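Local coordinates for phage-related conserved hypothetical protein, BB2244 (Bordetella bronchiseptica, PDB 2BDV), which is of unknown function but belongs to the SRAP family, whose characterised members crosslink to abasic sites in single-stranded DNA, so it may do likewise, at residues P166-P171 with A193-T198; V97-W102 with L127-L132. One frame throughout, in Å; residues are numbered along the deposited sequence.

Interaction 1: residues P166-P171 with A193-T198; sequences PVALPP and AGLPET
Leu195 meets Ala168 through both its backbone N-H and its side chain. Leu195 N donates a hydrogen bond of 2.8 Å to Ala168 O. It is fairly straight, 157° at the hydrogen, and the donor is tilted 20° from the carbonyl plane. Gly194 CA approaches Ala168 O at 3.0 Å in a CA-H...O contact. Leu195 CD1 comes within 3.2 Å of Ala168 O as well. Three groups thus crowd in on one carbonyl oxygen: an N-H, an alpha carbon and a methyl. This is the tight part of the contact. Gly194 has no side chain, which suits its place beside the Val167 branch. Val167 CG1 lies 4.0 Å from Gly194 CA.

Residues 166-171 lead into helix 171-178, with Pro170 at its N-cap. Residues 193-198 follow helix 184-191 and lead toward strand 201-204. The contact thus brings together the two ends of a mainly helical excursion of the SRAP fold.

Beside the hydrogen bond, the Leu195 side chain runs past the Pro170 ring in the opposite direction and reaches Ala168 CB with its other methyl. With CG anti to the carbonyl carbon (chi1 -81°), the branch stays beside the N-H that bonds Ala168 O, and CD1 reaches that oxygen. Leu195 CD1 also packs on the proline ring, 3.7 Å from Pro170 CD. Leu195 CD2 touches Ala168 CB more loosely, at 4.1 Å. The inner flank is better covered: Ala168 also packs on Phe129, and Leu169 on Trp177.

Water 1 bridges the two backbones. It accepts a hydrogen bond from Ala168 N at 3.0 Å and donates one to Leu195 O at 2.9 Å. Beyond Leu195 the second segment leaves the first and becomes exposed.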
loop_
_atom_site.group_PDB
_atom_site.type_symbol
_atom_site.label_atom_id
_atom_site.label_comp_id
_atom_site.label_asym_id
_atom_site.label_seq_id
_atom_site.Cartn_x
_atom_site.Cartn_y
_atom_site.Cartn_z
ATOM N N PRO A 166 -5.570 -1.257 4.313
ATOM C CA PRO A 166 -4.895 -1.777 3.120
ATOM C C PRO A 166 -5.114 -3.274 2.943
ATOM O O PRO A 166 -5.088 -4.032 3.909
ATOM C CB PRO A 166 -3.434 -1.439 3.384
ATOM C CG PRO A 166 -3.332 -1.636 4.871
ATOM C CD PRO A 166 -4.591 -0.934 5.369
ATOM N N VAL A 167 -5.337 -3.700 1.708
ATOM C CA VAL A 167 -5.553 -5.111 1.434
ATOM C C VAL A 167 -4.224 -5.858 1.464
ATOM O O VAL A 167 -3.400 -5.707 0.567
ATOM C CB VAL A 167 -6.219 -5.305 0.055
ATOM C CG1 VAL A 167 -6.400 -6.790 -0.239
ATOM C CG2 VAL A 167 -7.559 -4.590 0.026
ATOM N N ALA A 168 -4.011 -6.649 2.511
ATOM C CA ALA A 168 -2.786 -7.423 2.628
ATOM C C ALA A 168 -3.059 -8.815 2.077
ATOM O O ALA A 168 -4.094 -9.419 2.369
ATOM C CB ALA A 168 -2.340 -7.507 4.087
ATOM N N LEU A 169 -2.118 -9.331 1.294
ATOM C CA LEU A 169 -2.276 -10.638 0.682
ATOM C C LEU A 169 -1.309 -11.697 1.200
ATOM O O LEU A 169 -0.193 -11.393 1.611
ATOM C CB LEU A 169 -2.087 -10.524 -0.832
ATOM C CG LEU A 169 -2.950 -9.567 -1.661
ATOM C CD1 LEU A 169 -2.334 -9.460 -3.040
ATOM C CD2 LEU A 169 -4.395 -10.058 -1.744
ATOM N N PRO A 170 -1.740 -12.968 1.191
ATOM C CA PRO A 170 -0.868 -14.055 1.651
ATOM C C PRO A 170 0.237 -14.164 0.588
ATOM O O PRO A 170 0.032 -13.779 -0.568
ATOM C CB PRO A 170 -1.787 -15.280 1.630
ATOM C CG PRO A 170 -3.166 -14.700 1.784
ATOM C CD PRO A 170 -3.103 -13.462 0.926
ATOM N N PRO A 171 1.418 -14.676 0.960
ATOM C CA PRO A 171 2.509 -14.802 -0.011
ATOM C C PRO A 171 2.115 -15.518 -1.311
ATOM O O PRO A 171 2.519 -15.110 -2.406
ATOM C CB PRO A 171 3.575 -15.555 0.770
ATOM C CG PRO A 171 3.384 -15.035 2.164
ATOM C CD PRO A 171 1.873 -14.984 2.326
ATOM N N ALA A 193 -9.291 -11.419 -1.121
ATOM C CA ALA A 193 -8.805 -12.475 -0.246
ATOM C C ALA A 193 -7.784 -11.889 0.723
ATOM O O ALA A 193 -6.848 -12.567 1.135
ATOM C CB ALA A 193 -8.173 -13.590 -1.064
ATOM N N GLY A 194 -7.970 -10.623 1.083
ATOM C CA GLY A 194 -7.049 -9.978 2.003
ATOM C C GLY A 194 -7.088 -10.570 3.401
ATOM O O GLY A 194 -8.118 -11.085 3.830
ATOM N N LEU A 195 -5.963 -10.498 4.110
ATOM C CA LEU A 195 -5.866 -11.017 5.474
ATOM C C LEU A 195 -6.933 -10.410 6.375
ATOM O O LEU A 195 -7.223 -9.218 6.298
ATOM C CB LEU A 195 -4.483 -10.731 6.069
ATOM C CG LEU A 195 -3.310 -11.637 5.714
ATOM C CD1 LEU A 195 -3.253 -11.868 4.220
ATOM C CD2 LEU A 195 -2.016 -11.005 6.218
ATOM N N PRO A 196 -7.531 -11.231 7.249
ATOM C CA PRO A 196 -8.574 -10.763 8.170
ATOM C C PRO A 196 -7.973 -9.979 9.334
ATOM O O PRO A 196 -6.786 -10.115 9.641
ATOM C CB PRO A 196 -9.242 -12.061 8.615
ATOM C CG PRO A 196 -8.104 -13.023 8.626
ATOM C CD PRO A 196 -7.344 -12.688 7.353
ATOM N N GLU A 197 -8.790 -9.159 9.985
ATOM C CA GLU A 197 -8.296 -8.352 11.092
ATOM C C GLU A 197 -7.745 -9.198 12.240
ATOM O O GLU A 197 -6.861 -8.755 12.975
ATOM C CB GLU A 197 -9.394 -7.417 11.591
ATOM C CG GLU A 197 -10.665 -8.099 12.038
ATOM C CD GLU A 197 -11.722 -7.096 12.463
ATOM O OE1 GLU A 197 -12.314 -6.433 11.578
ATOM O OE2 GLU A 197 -11.951 -6.957 13.687
ATOM N N THR A 198 -8.255 -10.421 12.372
ATOM C CA THR A 198 -7.812 -11.341 13.420
ATOM C C THR A 198 -6.318 -11.686 13.302
ATOM O O THR A 198 -5.775 -12.414 14.136
ATOM C CB THR A 198 -8.626 -12.668 13.387
ATOM O OG1 THR A 198 -8.306 -13.391 12.196
ATOM C CG2 THR A 198 -10.137 -12.391 13.402
HETATM O O HOH W 1 -6.075 -7.110 4.619
#

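Interaction 2: residues V97-W102 with L127-L132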
loop_
_atom_site.group_PDB
_atom_site.type_symbol
_atom_site.label_atom_id
_atom_site.label_comp_id
_atom_site.label_asym_id
_atom_site.label_seq_id
_atom_site.Cartn_x
_atom_site.Cartn_y
_atom_site.Cartn_z
ATOM N N VAL A 97 3.508 -3.604 -2.122
ATOM C CA VAL A 97 4.227 -2.660 -1.282
ATOM C C VAL A 97 4.434 -3.319 0.072
ATOM O O VAL A 97 3.492 -3.445 0.865
ATOM C CB VAL A 97 3.436 -1.357 -1.048
ATOM C CG1 VAL A 97 4.232 -0.442 -0.127
ATOM C CG2 VAL A 97 3.159 -0.653 -2.370
ATOM N N PRO A 98 5.666 -3.758 0.359
ATOM C CA PRO A 98 5.949 -4.402 1.641
ATOM C C PRO A 98 5.847 -3.413 2.805
ATOM O O PRO A 98 6.139 -2.223 2.649
ATOM C CB PRO A 98 7.359 -4.943 1.442
ATOM C CG PRO A 98 7.957 -3.977 0.492
ATOM C CD PRO A 98 6.857 -3.767 -0.503
ATOM N N ALA A 99 5.426 -3.920 3.964
ATOM C CA ALA A 99 5.266 -3.104 5.161
ATOM C C ALA A 99 5.182 -3.921 6.451
ATOM O O ALA A 99 4.562 -4.988 6.502
ATOM C CB ALA A 99 4.021 -2.237 5.028
ATOM N N ASP A 100 5.802 -3.400 7.499
ATOM C CA ASP A 100 5.781 -4.058 8.794
ATOM C C ASP A 100 4.478 -3.681 9.499
ATOM O O ASP A 100 4.029 -4.367 10.421
ATOM C CB ASP A 100 7.014 -3.618 9.584
ATOM C CG ASP A 100 8.303 -4.106 8.941
ATOM O OD1 ASP A 100 8.701 -5.253 9.212
ATOM O OD2 ASP A 100 8.905 -3.362 8.137
ATOM N N GLY A 101 3.872 -2.595 9.029
ATOM C CA GLY A 101 2.618 -2.110 9.590
ATOM C C GLY A 101 2.214 -0.748 9.028
ATOM O O GLY A 101 2.884 -0.206 8.146
ATOM N N TRP A 102 1.117 -0.185 9.527
ATOM C CA TRP A 102 0.661 1.115 9.048
ATOM C C TRP A 102 0.019 1.899 10.191
ATOM O O TRP A 102 -0.217 1.356 11.277
ATOM C CB TRP A 102 -0.327 0.945 7.872
ATOM C CG TRP A 102 -1.688 0.380 8.235
ATOM C CD1 TRP A 102 -2.824 1.087 8.491
ATOM C CD2 TRP A 102 -2.032 -1.003 8.406
ATOM N NE1 TRP A 102 -3.858 0.237 8.812
ATOM C CE2 TRP A 102 -3.402 -1.054 8.767
ATOM C CE3 TRP A 102 -1.318 -2.209 8.289
ATOM C CZ2 TRP A 102 -4.074 -2.256 9.013
ATOM C CZ3 TRP A 102 -1.987 -3.406 8.535
ATOM C CH2 TRP A 102 -3.355 -3.417 8.893
ATOM N N LEU A 127 4.076 -7.468 5.845
ATOM C CA LEU A 127 2.839 -7.547 5.090
ATOM C C LEU A 127 3.063 -7.246 3.609
ATOM O O LEU A 127 3.966 -6.490 3.248
ATOM C CB LEU A 127 1.835 -6.557 5.676
ATOM C CG LEU A 127 1.837 -6.476 7.207
ATOM C CD1 LEU A 127 0.935 -5.332 7.620
ATOM C CD2 LEU A 127 1.372 -7.791 7.836
ATOM N N LEU A 128 2.241 -7.838 2.749
ATOM C CA LEU A 128 2.371 -7.599 1.319
ATOM C C LEU A 128 1.125 -6.868 0.835
ATOM O O LEU A 128 0.131 -7.505 0.471
ATOM C CB LEU A 128 2.551 -8.934 0.573
ATOM C CG LEU A 128 3.665 -9.857 1.101
ATOM C CD1 LEU A 128 3.687 -11.158 0.302
ATOM C CD2 LEU A 128 5.013 -9.173 1.022
ATOM N N PHE A 129 1.172 -5.532 0.841
ATOM C CA PHE A 129 0.018 -4.740 0.404
ATOM C C PHE A 129 -0.089 -4.764 -1.108
ATOM O O PHE A 129 0.902 -4.604 -1.809
ATOM C CB PHE A 129 0.099 -3.260 0.860
ATOM C CG PHE A 129 0.091 -3.061 2.357
ATOM C CD1 PHE A 129 -0.325 -4.072 3.215
ATOM C CD2 PHE A 129 0.527 -1.855 2.907
ATOM C CE1 PHE A 129 -0.298 -3.893 4.592
ATOM C CE2 PHE A 129 0.555 -1.670 4.278
ATOM C CZ PHE A 129 0.143 -2.689 5.124
ATOM N N ALA A 130 -1.304 -4.979 -1.599
ATOM C CA ALA A 130 -1.567 -4.994 -3.029
ATOM C C ALA A 130 -1.581 -3.532 -3.473
ATOM O O ALA A 130 -2.094 -2.663 -2.763
ATOM C CB ALA A 130 -2.915 -5.636 -3.302
ATOM N N GLY A 131 -1.014 -3.259 -4.643
ATOM C CA GLY A 131 -0.982 -1.893 -5.136
ATOM C C GLY A 131 -1.065 -1.782 -6.643
ATOM O O GLY A 131 -0.883 -2.761 -7.360
ATOM N N LEU A 132 -1.343 -0.575 -7.118
ATOM C CA LEU A 132 -1.455 -0.307 -8.546
ATOM C C LEU A 132 -0.592 0.909 -8.877
ATOM O O LEU A 132 -0.718 1.971 -8.259
ATOM C CB LEU A 132 -2.919 -0.037 -8.918
ATOM C CG LEU A 132 -3.921 -1.185 -8.751
ATOM C CD1 LEU A 132 -5.335 -0.684 -9.031
ATOM C CD2 LEU A 132 -3.557 -2.321 -9.700
#
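Strand residues 97-99 run antiparallel to strand 127-132, with hydrogen-bonded pairs Val97-Phe129 and Ala99-Leu127 on either side of the non-hydrogen-bonded pair Pro98-Leu128. This is the edge of a mixed four-stranded sheet of the SRAP fold, in which strand 94-99 is outermost.

Four backbone hydrogen bonds join the strands. Val97 N to Phe129 O is 2.8 Å, and Leu127 N to Ala99 O is 2.6 Å. The return bonds, Phe129 N to Val97 O and Ala99 N to Leu127 O, are longer and more bent. Pro98 has no N-H to give, but its position in the pairing asks for none toward strand 127-132. Its CA instead makes a CA-H...O contact with Leu127 O at 3.3 Å.

The chain turns a corner at Asp100 and enters strand 101-107 of another sheet. The Asp100 carboxylate is held by Ser9, Tyr14 and Lys8 N. After the corner, Trp102 brings its indole against Leu127 and Phe129, on the face that also carries Val97 and Ala99. With CG between the backbone N and the carbonyl carbon (chi1 70°), the indole is directed at these two side chains. The indole NE1 is hydrogen-bonded to Glu104.

On this buried face, Ala99 CB lies 3.6 Å from Phe129 CE2. The six-membered ring of Trp102 meets the Phe129 ring obliquely, with planes at 76°. Trp102 CE3 comes to 3.5 Å from Phe129 CZ. At the edge of the indole, in its plane, Leu127 CD1 touches Trp102 CZ3 at 3.6 Å.

In the fold
The centres of interactions 1 and 2 are about 10 Å apart, and the two contacts touch. Residues 166-171 run beside strand 127-132. Leu169 N and Leu128 O are 3.0 Å apart, and Val167 O and Ala130 N are 3.1 Å apart; both are probable hydrogen bonds. Pro166 covers the aromatic pair of interaction 2: Pro166 CG is 3.6 Å from Phe129 CZ, and Pro166 CD is 3.6 Å from Trp102 CE2. Pro166 and Trp102 also both touch Cys2. In SRAP relatives the cysteine after the initiator methionine forms the DNA crosslink, so this side of the contacts probably borders the active site.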